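Local coordinates for protein Niban 2 (Homo sapiens, PDB 7CTP) that may suppress apoptosis and may promote melanoma cell invasion, this chain pairing a PH domain with a largely helical body, at residues E32-V37 with T209-M214; E132-S137 with I160-Y165; F325-A330 with L541-K546; D441-T446 with K477-D482. All blocks are in the same frame, centred on the assembly; numbering follows the deposited sequence.

Contact 1. Residues E32-V37 with T209-M214; sequences EDQYGV and TDAIRM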
loop_
_atom_site.group_PDB
_atom_site.type_symbol
_atom_site.label_atom_id
_atom_site.label_comp_id
_atom_site.label_asym_id
_atom_site.label_seq_id
_atom_site.Cartn_x
_atom_site.Cartn_y
_atom_site.Cartn_z
ATOM N N GLU A 32 -16.890 8.666 9.859
ATOM C CA GLU A 32 -17.262 8.962 11.240
ATOM C C GLU A 32 -17.943 7.765 11.893
ATOM O O GLU A 32 -17.710 7.487 13.077
ATOM C CB GLU A 32 -18.159 10.202 11.306
ATOM C CG GLU A 32 -17.415 11.504 10.997
ATOM C CD GLU A 32 -18.217 12.755 11.348
ATOM O OE1 GLU A 32 -18.680 12.871 12.508
ATOM O OE2 GLU A 32 -18.356 13.631 10.466
ATOM N N ASP A 33 -18.758 7.029 11.134
ATOM C CA ASP A 33 -19.363 5.812 11.674
ATOM C C ASP A 33 -18.299 4.772 12.004
ATOM O O ASP A 33 -18.348 4.139 13.068
ATOM C CB ASP A 33 -20.380 5.239 10.687
ATOM C CG ASP A 33 -21.717 5.956 10.723
ATOM O OD1 ASP A 33 -21.945 6.769 11.647
ATOM O OD2 ASP A 33 -22.540 5.711 9.816
ATOM N N GLN A 34 -17.316 4.596 11.112
ATOM C CA GLN A 34 -16.285 3.582 11.329
ATOM C C GLN A 34 -15.359 3.943 12.483
ATOM O O GLN A 34 -14.795 3.049 13.113
ATOM C CB GLN A 34 -15.437 3.380 10.066
ATOM C CG GLN A 34 -16.078 2.543 8.957
ATOM C CD GLN A 34 -16.605 1.190 9.434
ATOM O OE1 GLN A 34 -15.871 0.397 10.021
ATOM N NE2 GLN A 34 -17.889 0.936 9.188
ATOM N N TYR A 35 -15.165 5.237 12.753
ATOM C CA TYR A 35 -14.089 5.644 13.651
ATOM C C TYR A 35 -14.260 5.030 15.036
ATOM O O TYR A 35 -13.313 4.466 15.600
ATOM C CB TYR A 35 -14.018 7.164 13.756
ATOM C CG TYR A 35 -12.697 7.624 14.330
ATOM C CD1 TYR A 35 -11.591 7.814 13.514
ATOM C CD2 TYR A 35 -12.544 7.817 15.699
ATOM C CE1 TYR A 35 -10.374 8.220 14.038
ATOM C CE2 TYR A 35 -11.335 8.210 16.232
ATOM C CZ TYR A 35 -10.257 8.417 15.397
ATOM O OH TYR A 35 -9.052 8.815 15.931
ATOM N N GLY A 36 -15.467 5.113 15.595
ATOM C CA GLY A 36 -15.670 4.582 16.931
ATOM C C GLY A 36 -15.592 3.068 16.990
ATOM O O GLY A 36 -15.252 2.500 18.034
ATOM N N VAL A 37 -15.924 2.398 15.888
ATOM C CA VAL A 37 -15.798 0.945 15.836
ATOM C C VAL A 37 -14.327 0.554 15.852
ATOM O O VAL A 37 -13.908 -0.339 16.596
ATOM C CB VAL A 37 -16.520 0.386 14.593
ATOM C CG1 VAL A 37 -16.256 -1.122 14.447
ATOM C CG2 VAL A 37 -18.026 0.678 14.641
ATOM N N THR A 209 -9.489 2.817 6.030
ATOM C CA THR A 209 -9.548 1.829 4.957
ATOM C C THR A 209 -10.861 1.053 4.984
ATOM O O THR A 209 -11.392 0.692 3.928
ATOM C CB THR A 209 -8.340 0.899 5.027
ATOM O OG1 THR A 209 -8.319 0.251 6.300
ATOM C CG2 THR A 209 -7.069 1.698 4.877
ATOM N N ASP A 210 -11.413 0.798 6.177
ATOM C CA ASP A 210 -12.739 0.192 6.252
ATOM C C ASP A 210 -13.807 1.130 5.707
ATOM O O ASP A 210 -14.740 0.683 5.034
ATOM C CB ASP A 210 -13.074 -0.215 7.690
ATOM C CG ASP A 210 -12.321 -1.458 8.143
ATOM O OD1 ASP A 210 -12.009 -2.318 7.292
ATOM O OD2 ASP A 210 -12.035 -1.565 9.356
ATOM N N ALA A 211 -13.699 2.434 5.978
ATOM C CA ALA A 211 -14.687 3.360 5.434
ATOM C C ALA A 211 -14.621 3.396 3.913
ATOM O O ALA A 211 -15.656 3.512 3.243
ATOM C CB ALA A 211 -14.488 4.764 6.008
ATOM N N ILE A 212 -13.406 3.329 3.355
ATOM C CA ILE A 212 -13.256 3.304 1.902
ATOM C C ILE A 212 -13.963 2.085 1.339
ATOM O O ILE A 212 -14.695 2.169 0.346
ATOM C CB ILE A 212 -11.766 3.312 1.511
ATOM C CG1 ILE A 212 -11.159 4.709 1.711
ATOM C CG2 ILE A 212 -11.595 2.845 0.056
ATOM C CD1 ILE A 212 -11.536 5.713 0.602
ATOM N N ARG A 213 -13.748 0.930 1.973
ATOM C CA ARG A 213 -14.347 -0.303 1.479
ATOM C C ARG A 213 -15.866 -0.249 1.580
ATOM O O ARG A 213 -16.569 -0.653 0.644
ATOM C CB ARG A 213 -13.797 -1.505 2.245
ATOM C CG ARG A 213 -14.378 -2.840 1.770
ATOM C CD ARG A 213 -13.779 -4.023 2.523
ATOM N NE ARG A 213 -13.774 -3.813 3.972
ATOM C CZ ARG A 213 -14.837 -3.930 4.762
ATOM N NH1 ARG A 213 -16.017 -4.259 4.257
ATOM N NH2 ARG A 213 -14.711 -3.721 6.068
ATOM N N MET A 214 -16.394 0.271 2.699
ATOM C CA MET A 214 -17.845 0.333 2.867
ATOM C C MET A 214 -18.488 1.300 1.893
ATOM O O MET A 214 -19.596 1.046 1.404
ATOM C CB MET A 214 -18.232 0.725 4.299
ATOM C CG MET A 214 -17.609 -0.075 5.413
ATOM S SD MET A 214 -18.207 -1.766 5.507
ATOM C CE MET A 214 -19.771 -1.675 4.655
HETATM O O HOH W 1 -13.426 0.214 11.513
#

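Contact 2. Residues E132-S137 with I160-Y165; sequences ELIGNS and ILWHPY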
loop_
_atom_site.group_PDB
_atom_site.type_symbol
_atom_site.label_atom_id
_atom_site.label_comp_id
_atom_site.label_asym_id
_atom_site.label_seq_id
_atom_site.Cartn_x
_atom_site.Cartn_y
_atom_site.Cartn_z
ATOM N N GLU A 132 0.117 1.709 -25.794
ATOM C CA GLU A 132 -0.873 0.646 -25.686
ATOM C C GLU A 132 -1.733 0.832 -24.441
ATOM O O GLU A 132 -2.957 0.647 -24.483
ATOM C CB GLU A 132 -0.174 -0.713 -25.672
ATOM C CG GLU A 132 -1.121 -1.893 -25.590
ATOM C CD GLU A 132 -0.416 -3.228 -25.698
ATOM O OE1 GLU A 132 -0.887 -4.176 -25.028
ATOM O OE2 GLU A 132 0.585 -3.332 -26.457
ATOM N N LEU A 133 -1.107 1.246 -23.340
ATOM C CA LEU A 133 -1.821 1.420 -22.076
ATOM C C LEU A 133 -2.835 2.558 -22.151
ATOM O O LEU A 133 -3.931 2.449 -21.590
ATOM C CB LEU A 133 -0.809 1.657 -20.954
ATOM C CG LEU A 133 -1.315 1.854 -19.525
ATOM C CD1 LEU A 133 -2.184 0.683 -19.117
ATOM C CD2 LEU A 133 -0.113 1.988 -18.597
ATOM N N ILE A 134 -2.504 3.655 -22.847
ATOM C CA ILE A 134 -3.445 4.771 -22.964
ATOM C C ILE A 134 -4.300 4.697 -24.221
ATOM O O ILE A 134 -5.153 5.571 -24.429
ATOM C CB ILE A 134 -2.737 6.140 -22.931
ATOM C CG1 ILE A 134 -1.826 6.317 -24.154
ATOM C CG2 ILE A 134 -1.955 6.308 -21.634
ATOM C CD1 ILE A 134 -1.357 7.747 -24.370
ATOM N N GLY A 135 -4.130 3.660 -25.042
ATOM C CA GLY A 135 -4.758 3.655 -26.354
ATOM C C GLY A 135 -6.276 3.666 -26.315
ATOM O O GLY A 135 -6.923 4.217 -27.214
ATOM N N ASN A 136 -6.868 3.045 -25.293
ATOM C CA ASN A 136 -8.322 2.976 -25.184
ATOM C C ASN A 136 -8.854 3.862 -24.065
ATOM O O ASN A 136 -9.935 3.612 -23.525
ATOM C CB ASN A 136 -8.772 1.527 -24.999
ATOM C CG ASN A 136 -8.498 0.689 -26.234
ATOM O OD1 ASN A 136 -9.212 0.789 -27.236
ATOM N ND2 ASN A 136 -7.450 -0.120 -26.176
ATOM N N SER A 137 -8.103 4.904 -23.716
ATOM C CA SER A 137 -8.571 5.833 -22.695
ATOM C C SER A 137 -9.749 6.657 -23.190
ATOM O O SER A 137 -10.518 7.174 -22.378
ATOM C CB SER A 137 -7.432 6.743 -22.243
ATOM O OG SER A 137 -6.839 7.413 -23.338
ATOM N N ILE A 160 8.964 5.692 -18.457
ATOM C CA ILE A 160 7.752 6.504 -18.439
ATOM C C ILE A 160 6.980 6.195 -17.168
ATOM O O ILE A 160 6.802 5.025 -16.809
ATOM C CB ILE A 160 6.887 6.253 -19.690
ATOM C CG1 ILE A 160 7.625 6.756 -20.932
ATOM C CG2 ILE A 160 5.534 6.960 -19.548
ATOM C CD1 ILE A 160 7.087 6.183 -22.225
ATOM N N LEU A 161 6.534 7.244 -16.481
ATOM C CA LEU A 161 5.710 7.109 -15.289
ATOM C C LEU A 161 4.260 7.410 -15.656
ATOM O O LEU A 161 3.941 8.540 -16.043
ATOM C CB LEU A 161 6.183 8.068 -14.197
ATOM C CG LEU A 161 7.605 7.881 -13.680
ATOM C CD1 LEU A 161 7.837 8.831 -12.506
ATOM C CD2 LEU A 161 7.834 6.450 -13.273
ATOM N N TRP A 162 3.391 6.409 -15.510
ATOM C CA TRP A 162 1.967 6.513 -15.800
ATOM C C TRP A 162 1.167 6.449 -14.502
ATOM O O TRP A 162 1.539 5.727 -13.576
ATOM C CB TRP A 162 1.535 5.378 -16.732
ATOM C CG TRP A 162 0.047 5.247 -16.959
ATOM C CD1 TRP A 162 -0.678 5.782 -17.992
ATOM C CD2 TRP A 162 -0.877 4.506 -16.164
ATOM N NE1 TRP A 162 -2.000 5.425 -17.879
ATOM C CE2 TRP A 162 -2.149 4.641 -16.762
ATOM C CE3 TRP A 162 -0.756 3.742 -15.000
ATOM C CZ2 TRP A 162 -3.287 4.037 -16.237
ATOM C CZ3 TRP A 162 -1.891 3.139 -14.479
ATOM C CH2 TRP A 162 -3.138 3.299 -15.092
ATOM N N HIS A 163 0.060 7.189 -14.452
ATOM C CA HIS A 163 -0.881 7.186 -13.334
ATOM C C HIS A 163 -2.274 7.250 -13.944
ATOM O O HIS A 163 -2.456 7.897 -14.981
ATOM C CB HIS A 163 -0.609 8.391 -12.406
ATOM C CG HIS A 163 -1.399 8.412 -11.130
ATOM N ND1 HIS A 163 -2.739 8.736 -11.084
ATOM C CD2 HIS A 163 -1.012 8.228 -9.845
ATOM C CE1 HIS A 163 -3.154 8.716 -9.828
ATOM N NE2 HIS A 163 -2.123 8.418 -9.055
ATOM N N PRO A 164 -3.269 6.569 -13.358
ATOM C CA PRO A 164 -4.593 6.567 -14.006
ATOM C C PRO A 164 -5.231 7.940 -14.099
ATOM O O PRO A 164 -6.040 8.164 -15.014
ATOM C CB PRO A 164 -5.423 5.612 -13.132
ATOM C CG PRO A 164 -4.698 5.570 -11.806
ATOM C CD PRO A 164 -3.237 5.718 -12.155
ATOM N N TYR A 165 -4.881 8.874 -13.191
ATOM C CA TYR A 165 -5.561 10.171 -13.087
ATOM C C TYR A 165 -4.620 11.366 -13.124
ATOM O O TYR A 165 -5.021 12.433 -13.598
ATOM C CB TYR A 165 -6.400 10.242 -11.781
ATOM C CG TYR A 165 -7.261 9.025 -11.538
ATOM C CD1 TYR A 165 -8.227 8.640 -12.459
ATOM C CD2 TYR A 165 -7.082 8.242 -10.410
ATOM C CE1 TYR A 165 -8.997 7.523 -12.252
ATOM C CE2 TYR A 165 -7.860 7.112 -10.192
ATOM C CZ TYR A 165 -8.808 6.764 -11.130
ATOM O OH TYR A 165 -9.585 5.646 -10.945
#

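Contact 3. Residues F325-A330 with L541-K546; sequences FILPKA and LQTVMK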
loop_
_atom_site.group_PDB
_atom_site.type_symbol
_atom_site.label_atom_id
_atom_site.label_comp_id
_atom_site.label_asym_id
_atom_site.label_seq_id
_atom_site.Cartn_x
_atom_site.Cartn_y
_atom_site.Cartn_z
ATOM N N PHE A 325 -30.183 -15.376 10.932
ATOM C CA PHE A 325 -30.740 -14.954 9.654
ATOM C C PHE A 325 -29.899 -15.436 8.473
ATOM O O PHE A 325 -30.442 -15.929 7.477
ATOM C CB PHE A 325 -30.874 -13.430 9.658
ATOM C CG PHE A 325 -31.116 -12.813 8.309
ATOM C CD1 PHE A 325 -32.303 -13.028 7.631
ATOM C CD2 PHE A 325 -30.168 -11.972 7.742
ATOM C CE1 PHE A 325 -32.526 -12.443 6.396
ATOM C CE2 PHE A 325 -30.386 -11.384 6.509
ATOM C CZ PHE A 325 -31.566 -11.622 5.835
ATOM N N ILE A 326 -28.577 -15.329 8.566
ATOM C CA ILE A 326 -27.726 -15.480 7.392
ATOM C C ILE A 326 -26.806 -16.697 7.442
ATOM O O ILE A 326 -26.294 -17.101 6.385
ATOM C CB ILE A 326 -26.898 -14.200 7.150
ATOM C CG1 ILE A 326 -26.453 -14.137 5.688
ATOM C CG2 ILE A 326 -25.674 -14.192 8.046
ATOM C CD1 ILE A 326 -27.608 -14.289 4.715
ATOM N N LEU A 327 -26.570 -17.287 8.616
ATOM C CA LEU A 327 -25.573 -18.353 8.710
ATOM C C LEU A 327 -25.857 -19.541 7.794
ATOM O O LEU A 327 -24.901 -20.037 7.174
ATOM C CB LEU A 327 -25.434 -18.820 10.164
ATOM C CG LEU A 327 -24.199 -19.657 10.479
ATOM C CD1 LEU A 327 -22.949 -18.925 10.034
ATOM C CD2 LEU A 327 -24.127 -19.979 11.961
ATOM N N PRO A 328 -27.094 -20.049 7.665
ATOM C CA PRO A 328 -27.314 -21.173 6.735
ATOM C C PRO A 328 -26.833 -20.897 5.320
ATOM O O PRO A 328 -26.040 -21.673 4.770
ATOM C CB PRO A 328 -28.835 -21.369 6.789
ATOM C CG PRO A 328 -29.218 -20.916 8.148
ATOM C CD PRO A 328 -28.321 -19.735 8.423
ATOM N N LYS A 329 -27.287 -19.793 4.724
ATOM C CA LYS A 329 -26.908 -19.463 3.355
ATOM C C LYS A 329 -25.417 -19.165 3.245
ATOM O O LYS A 329 -24.784 -19.526 2.247
ATOM C CB LYS A 329 -27.740 -18.286 2.853
ATOM C CG LYS A 329 -29.218 -18.615 2.682
ATOM C CD LYS A 329 -30.026 -17.385 2.320
ATOM C CE LYS A 329 -31.488 -17.732 2.063
ATOM N NZ LYS A 329 -32.180 -18.206 3.292
ATOM N N ALA A 330 -24.838 -18.513 4.257
ATOM C CA ALA A 330 -23.409 -18.221 4.219
ATOM C C ALA A 330 -22.590 -19.504 4.222
ATOM O O ALA A 330 -21.639 -19.648 3.443
ATOM C CB ALA A 330 -23.016 -17.323 5.392
ATOM N N LEU A 541 -17.221 -13.274 8.205
ATOM C CA LEU A 541 -15.810 -13.620 8.360
ATOM C C LEU A 541 -15.647 -14.930 9.111
ATOM O O LEU A 541 -14.770 -15.737 8.782
ATOM C CB LEU A 541 -15.059 -12.495 9.083
ATOM C CG LEU A 541 -13.560 -12.670 9.367
ATOM C CD1 LEU A 541 -12.844 -11.336 9.251
ATOM C CD2 LEU A 541 -13.302 -13.274 10.748
ATOM N N GLN A 542 -16.479 -15.159 10.130
ATOM C CA GLN A 542 -16.304 -16.349 10.954
ATOM C C GLN A 542 -16.646 -17.621 10.186
ATOM O O GLN A 542 -16.160 -18.700 10.541
ATOM C CB GLN A 542 -17.141 -16.242 12.226
ATOM C CG GLN A 542 -16.523 -15.332 13.287
ATOM C CD GLN A 542 -15.108 -15.734 13.656
ATOM O OE1 GLN A 542 -14.815 -16.916 13.847
ATOM N NE2 GLN A 542 -14.221 -14.750 13.768
ATOM N N THR A 543 -17.439 -17.517 9.117
ATOM C CA THR A 543 -17.792 -18.706 8.343
ATOM C C THR A 543 -16.633 -19.214 7.490
ATOM O O THR A 543 -16.599 -20.401 7.147
ATOM C CB THR A 543 -19.002 -18.427 7.452
ATOM O OG1 THR A 543 -18.623 -17.535 6.394
ATOM C CG2 THR A 543 -20.124 -17.822 8.248
ATOM N N VAL A 544 -15.683 -18.352 7.121
ATOM C CA VAL A 544 -14.504 -18.829 6.398
ATOM C C VAL A 544 -13.311 -19.074 7.304
ATOM O O VAL A 544 -12.314 -19.658 6.848
ATOM C CB VAL A 544 -14.072 -17.859 5.280
ATOM C CG1 VAL A 544 -15.068 -17.855 4.169
ATOM C CG2 VAL A 544 -13.847 -16.460 5.834
ATOM N N MET A 545 -13.381 -18.662 8.572
ATOM C CA MET A 545 -12.197 -18.662 9.424
ATOM C C MET A 545 -11.638 -20.065 9.619
ATOM O O MET A 545 -10.417 -20.262 9.584
ATOM C CB MET A 545 -12.530 -18.021 10.767
ATOM C CG MET A 545 -11.361 -17.293 11.395
ATOM S SD MET A 545 -10.567 -16.154 10.252
ATOM C CE MET A 545 -8.927 -16.118 10.944
ATOM N N LYS A 546 -12.511 -21.055 9.824
ATOM C CA LYS A 546 -12.041 -22.425 10.022
ATOM C C LYS A 546 -11.286 -22.925 8.797
ATOM O O LYS A 546 -10.142 -23.384 8.905
ATOM C CB LYS A 546 -13.211 -23.355 10.348
ATOM C CG LYS A 546 -12.818 -24.834 10.472
ATOM C CD LYS A 546 -13.978 -25.663 11.004
ATOM C CE LYS A 546 -13.797 -27.148 10.713
ATOM N NZ LYS A 546 -14.725 -27.653 9.658
#

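Contact 4. Residues D441-T446 with K477-D482; sequences DNAVYT and KKYDYD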
loop_
_atom_site.group_PDB
_atom_site.type_symbol
_atom_site.label_atom_id
_atom_site.label_comp_id
_atom_site.label_asym_id
_atom_site.label_seq_id
_atom_site.Cartn_x
_atom_site.Cartn_y
_atom_site.Cartn_z
ATOM N N ASP A 441 15.031 -4.725 7.658
ATOM C CA ASP A 441 15.433 -3.650 8.560
ATOM C C ASP A 441 15.482 -4.141 9.998
ATOM O O ASP A 441 16.396 -3.788 10.752
ATOM C CB ASP A 441 14.483 -2.459 8.440
ATOM C CG ASP A 441 15.045 -1.193 9.084
ATOM O OD1 ASP A 441 16.205 -0.827 8.790
ATOM O OD2 ASP A 441 14.309 -0.549 9.871
ATOM N N ASN A 442 14.513 -4.963 10.393
ATOM C CA ASN A 442 14.535 -5.500 11.751
ATOM C C ASN A 442 15.756 -6.388 11.966
ATOM O O ASN A 442 16.358 -6.376 13.045
ATOM C CB ASN A 442 13.254 -6.277 12.043
ATOM C CG ASN A 442 12.012 -5.388 12.043
ATOM O OD1 ASN A 442 12.111 -4.157 11.993
ATOM N ND2 ASN A 442 10.843 -6.009 12.098
ATOM N N ALA A 443 16.146 -7.153 10.947
ATOM C CA ALA A 443 17.292 -8.049 11.096
ATOM C C ALA A 443 18.580 -7.262 11.295
ATOM O O ALA A 443 19.391 -7.588 12.177
ATOM C CB ALA A 443 17.401 -8.986 9.889
ATOM N N VAL A 444 18.796 -6.219 10.491
ATOM C CA VAL A 444 20.040 -5.466 10.623
ATOM C C VAL A 444 20.022 -4.610 11.883
ATOM O O VAL A 444 21.054 -4.449 12.542
ATOM C CB VAL A 444 20.320 -4.630 9.360
ATOM C CG1 VAL A 444 20.481 -5.554 8.153
ATOM C CG2 VAL A 444 19.236 -3.602 9.140
ATOM N N TYR A 445 18.858 -4.065 12.257
ATOM C CA TYR A 445 18.783 -3.311 13.510
ATOM C C TYR A 445 19.082 -4.216 14.699
ATOM O O TYR A 445 19.850 -3.853 15.600
ATOM C CB TYR A 445 17.406 -2.667 13.674
ATOM C CG TYR A 445 17.253 -1.943 15.001
ATOM C CD1 TYR A 445 17.920 -0.747 15.241
ATOM C CD2 TYR A 445 16.458 -2.465 16.013
ATOM C CE1 TYR A 445 17.795 -0.086 16.447
ATOM C CE2 TYR A 445 16.327 -1.808 17.227
ATOM C CZ TYR A 445 16.997 -0.621 17.434
ATOM O OH TYR A 445 16.872 0.046 18.641
ATOM N N THR A 446 18.464 -5.399 14.719
ATOM C CA THR A 446 18.724 -6.361 15.783
ATOM C C THR A 446 20.195 -6.761 15.812
ATOM O O THR A 446 20.817 -6.808 16.882
ATOM C CB THR A 446 17.842 -7.594 15.601
ATOM O OG1 THR A 446 16.462 -7.204 15.615
ATOM C CG2 THR A 446 18.095 -8.592 16.720
ATOM N N LYS A 477 17.947 -17.046 14.013
ATOM C CA LYS A 477 16.855 -17.793 14.643
ATOM C C LYS A 477 15.672 -16.880 14.948
ATOM O O LYS A 477 14.515 -17.273 14.752
ATOM C CB LYS A 477 17.335 -18.514 15.911
ATOM C CG LYS A 477 18.477 -19.484 15.639
ATOM C CD LYS A 477 18.494 -20.739 16.504
ATOM C CE LYS A 477 19.702 -21.622 16.152
ATOM N NZ LYS A 477 21.014 -21.076 16.634
ATOM N N LYS A 478 15.939 -15.648 15.395
ATOM C CA LYS A 478 14.850 -14.689 15.566
ATOM C C LYS A 478 14.194 -14.378 14.226
ATOM O O LYS A 478 12.964 -14.269 14.139
ATOM C CB LYS A 478 15.358 -13.405 16.226
ATOM C CG LYS A 478 15.953 -13.606 17.628
ATOM C CD LYS A 478 16.589 -12.318 18.140
ATOM C CE LYS A 478 17.309 -12.537 19.471
ATOM N NZ LYS A 478 16.360 -12.838 20.580
ATOM N N TYR A 479 15.000 -14.241 13.170
ATOM C CA TYR A 479 14.444 -13.968 11.848
ATOM C C TYR A 479 13.509 -15.085 11.398
ATOM O O TYR A 479 12.411 -14.825 10.884
ATOM C CB TYR A 479 15.563 -13.775 10.823
ATOM C CG TYR A 479 15.020 -13.516 9.434
ATOM C CD1 TYR A 479 14.710 -14.565 8.570
ATOM C CD2 TYR A 479 14.776 -12.217 9.004
ATOM C CE1 TYR A 479 14.187 -14.315 7.304
ATOM C CE2 TYR A 479 14.259 -11.962 7.746
ATOM C CZ TYR A 479 13.966 -13.013 6.907
ATOM O OH TYR A 479 13.449 -12.740 5.662
ATOM N N ASP A 480 13.940 -16.341 11.553
ATOM C CA ASP A 480 13.145 -17.462 11.063
ATOM C C ASP A 480 11.812 -17.551 11.792
ATOM O O ASP A 480 10.781 -17.883 11.188
ATOM C CB ASP A 480 13.924 -18.768 11.211
ATOM C CG ASP A 480 15.101 -18.850 10.274
ATOM O OD1 ASP A 480 15.097 -18.126 9.252
ATOM O OD2 ASP A 480 16.037 -19.633 10.564
ATOM N N TYR A 481 11.809 -17.253 13.093
ATOM C CA TYR A 481 10.561 -17.230 13.846
ATOM C C TYR A 481 9.643 -16.119 13.349
ATOM O O TYR A 481 8.461 -16.353 13.067
ATOM C CB TYR A 481 10.855 -17.064 15.336
ATOM C CG TYR A 481 9.642 -17.212 16.241
ATOM C CD1 TYR A 481 8.757 -16.155 16.441
ATOM C CD2 TYR A 481 9.392 -18.404 16.909
ATOM C CE1 TYR A 481 7.666 -16.282 17.276
ATOM C CE2 TYR A 481 8.297 -18.541 17.744
ATOM C CZ TYR A 481 7.439 -17.475 17.924
ATOM O OH TYR A 481 6.344 -17.601 18.758
ATOM N N ASP A 482 10.176 -14.902 13.225
ATOM C CA ASP A 482 9.350 -13.764 12.832
ATOM C C ASP A 482 8.854 -13.906 11.400
ATOM O O ASP A 482 7.726 -13.513 11.087
ATOM C CB ASP A 482 10.133 -12.467 12.979
ATOM C CG ASP A 482 10.166 -11.967 14.400
ATOM O OD1 ASP A 482 9.578 -12.625 15.285
ATOM O OD2 ASP A 482 10.787 -10.912 14.614
HETATM O O HOH W 2 10.116 -8.808 13.195
#

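Contact 1. Residues E32-V37 with T209-M214
Segments 32-37 and 209-214, on helices 10-48 and 204-218 of the helical body, pack with 137° between their N-to-C directions, and Gln-34 bridges them. Its CG lies 3.8 Å from the backbone N of Ala-211 and 4.0 Å from Ala-211 CB; the CA atoms of Gln-34 and Ala-211, 6.1 Å apart, are the nearest across the segments. With CG beside its own backbone N (chi1 -78°) and the chain bent at chi2, the amide is carried on toward Asp-210 and Met-214. There OE1 sits 3.7 Å from Asp-210 CB and NE2 3.9 Å from Met-214 CG, the amide plane nearly perpendicular to the Asp-210 carboxylate. No direct hydrogen bond joins the segments; a water instead donates to Gln-34 OE1 at 2.9 Å and to Asp-210 OD2 at 3.1 Å. The other oxygen, Asp-210 OD1, takes Arg-213 NH2 in a salt bridge, met from above the carboxylate plane. Asn-534 also donates to Gln-34 OE1. Cut back to an alanine, this position would probably leave the water and Asn-534 without their shared acceptor and open a gap beside Ala-211 and Met-214. Asn-534 and Glu-537, the latter salt-bridged to Arg-213, tie this helix pair to a third helix, 532-555.

Contact 2. Residues E132-S137 with I160-Y165
Leu-133, in the last turn of helix 127-134, meets Trp-162 at the end of strand 157-162. From its CB the leucine chain runs to CG, which is anti to the backbone N (chi1 -179°) and lies 4.0 Å from both NE1 and CE2 of Trp-162. The methyl CD2 goes further in, settling over the five-membered ring 3.6 Å from its centroid and 11° off the ring normal, a CH-pi contact. Its closest ring atom is Trp-162 CD2, at 3.6 Å. The opposite indole face carries the backbone N of Pro-164, offset toward the rim, so the ring lies between the leucine methyl and its own following chain. Ile-134 comes from another side: its CG2 stands at the ring edge, near the plane, 3.9 Å from both NE1 and CD1 of Trp-162. The turn behind is pinned by Ser-137, whose N and OG both bond to Ile-134 O, OG at 2.7 Å. Leu-124 and Lys-122 of the neighbouring strand 122-124 also touch the indole. Losing the indole to an alanine is likely to leave Leu-133 CD2 without its ring face and a gap between helix and strand. Within the PH-domain region, then, the contact between the two segments rests on dispersion and CH-pi attraction, with no hydrogen bond or salt bridge between them.

Contact 3. Residues F325-A330 with L541-K546
Thr-543 points its methyl group at Leu-327 and Ala-330, one of the points where helix 532-555 packs on the long helix 260-337. The tight point is Leu-327 CD1 against Thr-543 CG2, 3.5 Å apart, the two side chains lying alongside each other and running in opposite senses. Ala-330 CB supports the same methyl from the next turn, 4.1 Å from Thr-543 CG2, and the backbones come nearest here, with 7.0 Å between the CA atoms of Ala-330 and Thr-543. Rotation about chi1 (70°) sets CG2 anti to the carbonyl carbon of Thr-543 and facing the partner helix, while OG1 takes the place between N and carbonyl. That hydroxyl is occupied within its own helix by a hydrogen bond to the carbonyl of Val-540, one turn back, so the direct touches between the two segments are between carbon atoms. Beyond this small patch the contact loosens. Pro-328 and Lys-329 on one helix and Gln-542 and Lys-546 on the other are exposed and stay clear of the opposite segment. The first helix kinks here: Pro-328 has no N-H to give, and Lys-329 N also lacks a helical bond. Farther along the pair, Val-334 also touches Thr-543, while Leu-503 of helix 464-511 touches Val-544. This is helix-to-helix packing through small and branched side chains in the all-helical part of the protein.

Contact 4. Residues D441-T446 with K477-D482
Ala-443 and Thr-446, one turn apart on helix 422-455, face Tyr-479 and Lys-478 of helix 464-511. Ala-443 CB lies 4.3 Å from CD2 of the Tyr-479 ring, meeting it obliquely, and Thr-446 CG2 stands 4.3 Å from the aliphatic CD of Lys-478. Between Asn-442 and Asp-482 a water bridges, accepting from Asn-442 ND2 at 3.1 Å and donating to Asp-482 OD2 at 2.6 Å. In the next shell, Thr-446 OG1 bonds to Asn-442 O at 2.7 Å, sharing that carbonyl with Thr-446 N, the two donors arriving from opposite faces of its plane. This bond, with Leu-58 N as a second partner of OG1, helps fix the rotation that presents CG2 to the lysine. Farther out, Tyr-479 OH bonds to Phe-357 O, and the chain at Gln-56 and Leu-57 donates backbone N-H groups to the Asp-482 carboxylate. Apolar touches beside a water-bridged polar pair thus join two successive long helices of a helical bundle.

Contact 2 lies in the PH-domain region, whereas contacts 1, 3 and 4 join helices of the helical body. Helix 532-555 ties two of these together: it carries one side of contact 3 and sends Asn-534 and Glu-537 to contact 1, the centres being about 22 Å apart and the nearest atoms about 8 Å. Contacts 3 and 4 are linked through consecutive helices, 464-511 and 532-555, yet their nearest atoms stay about 17 Å apart. Contacts 2 and 4 lie on opposite sides of the centre of the chain, about 40 Å between centres. In sequence, contact 2 falls between the two halves of contact 1, and contact 4 between those of contact 3.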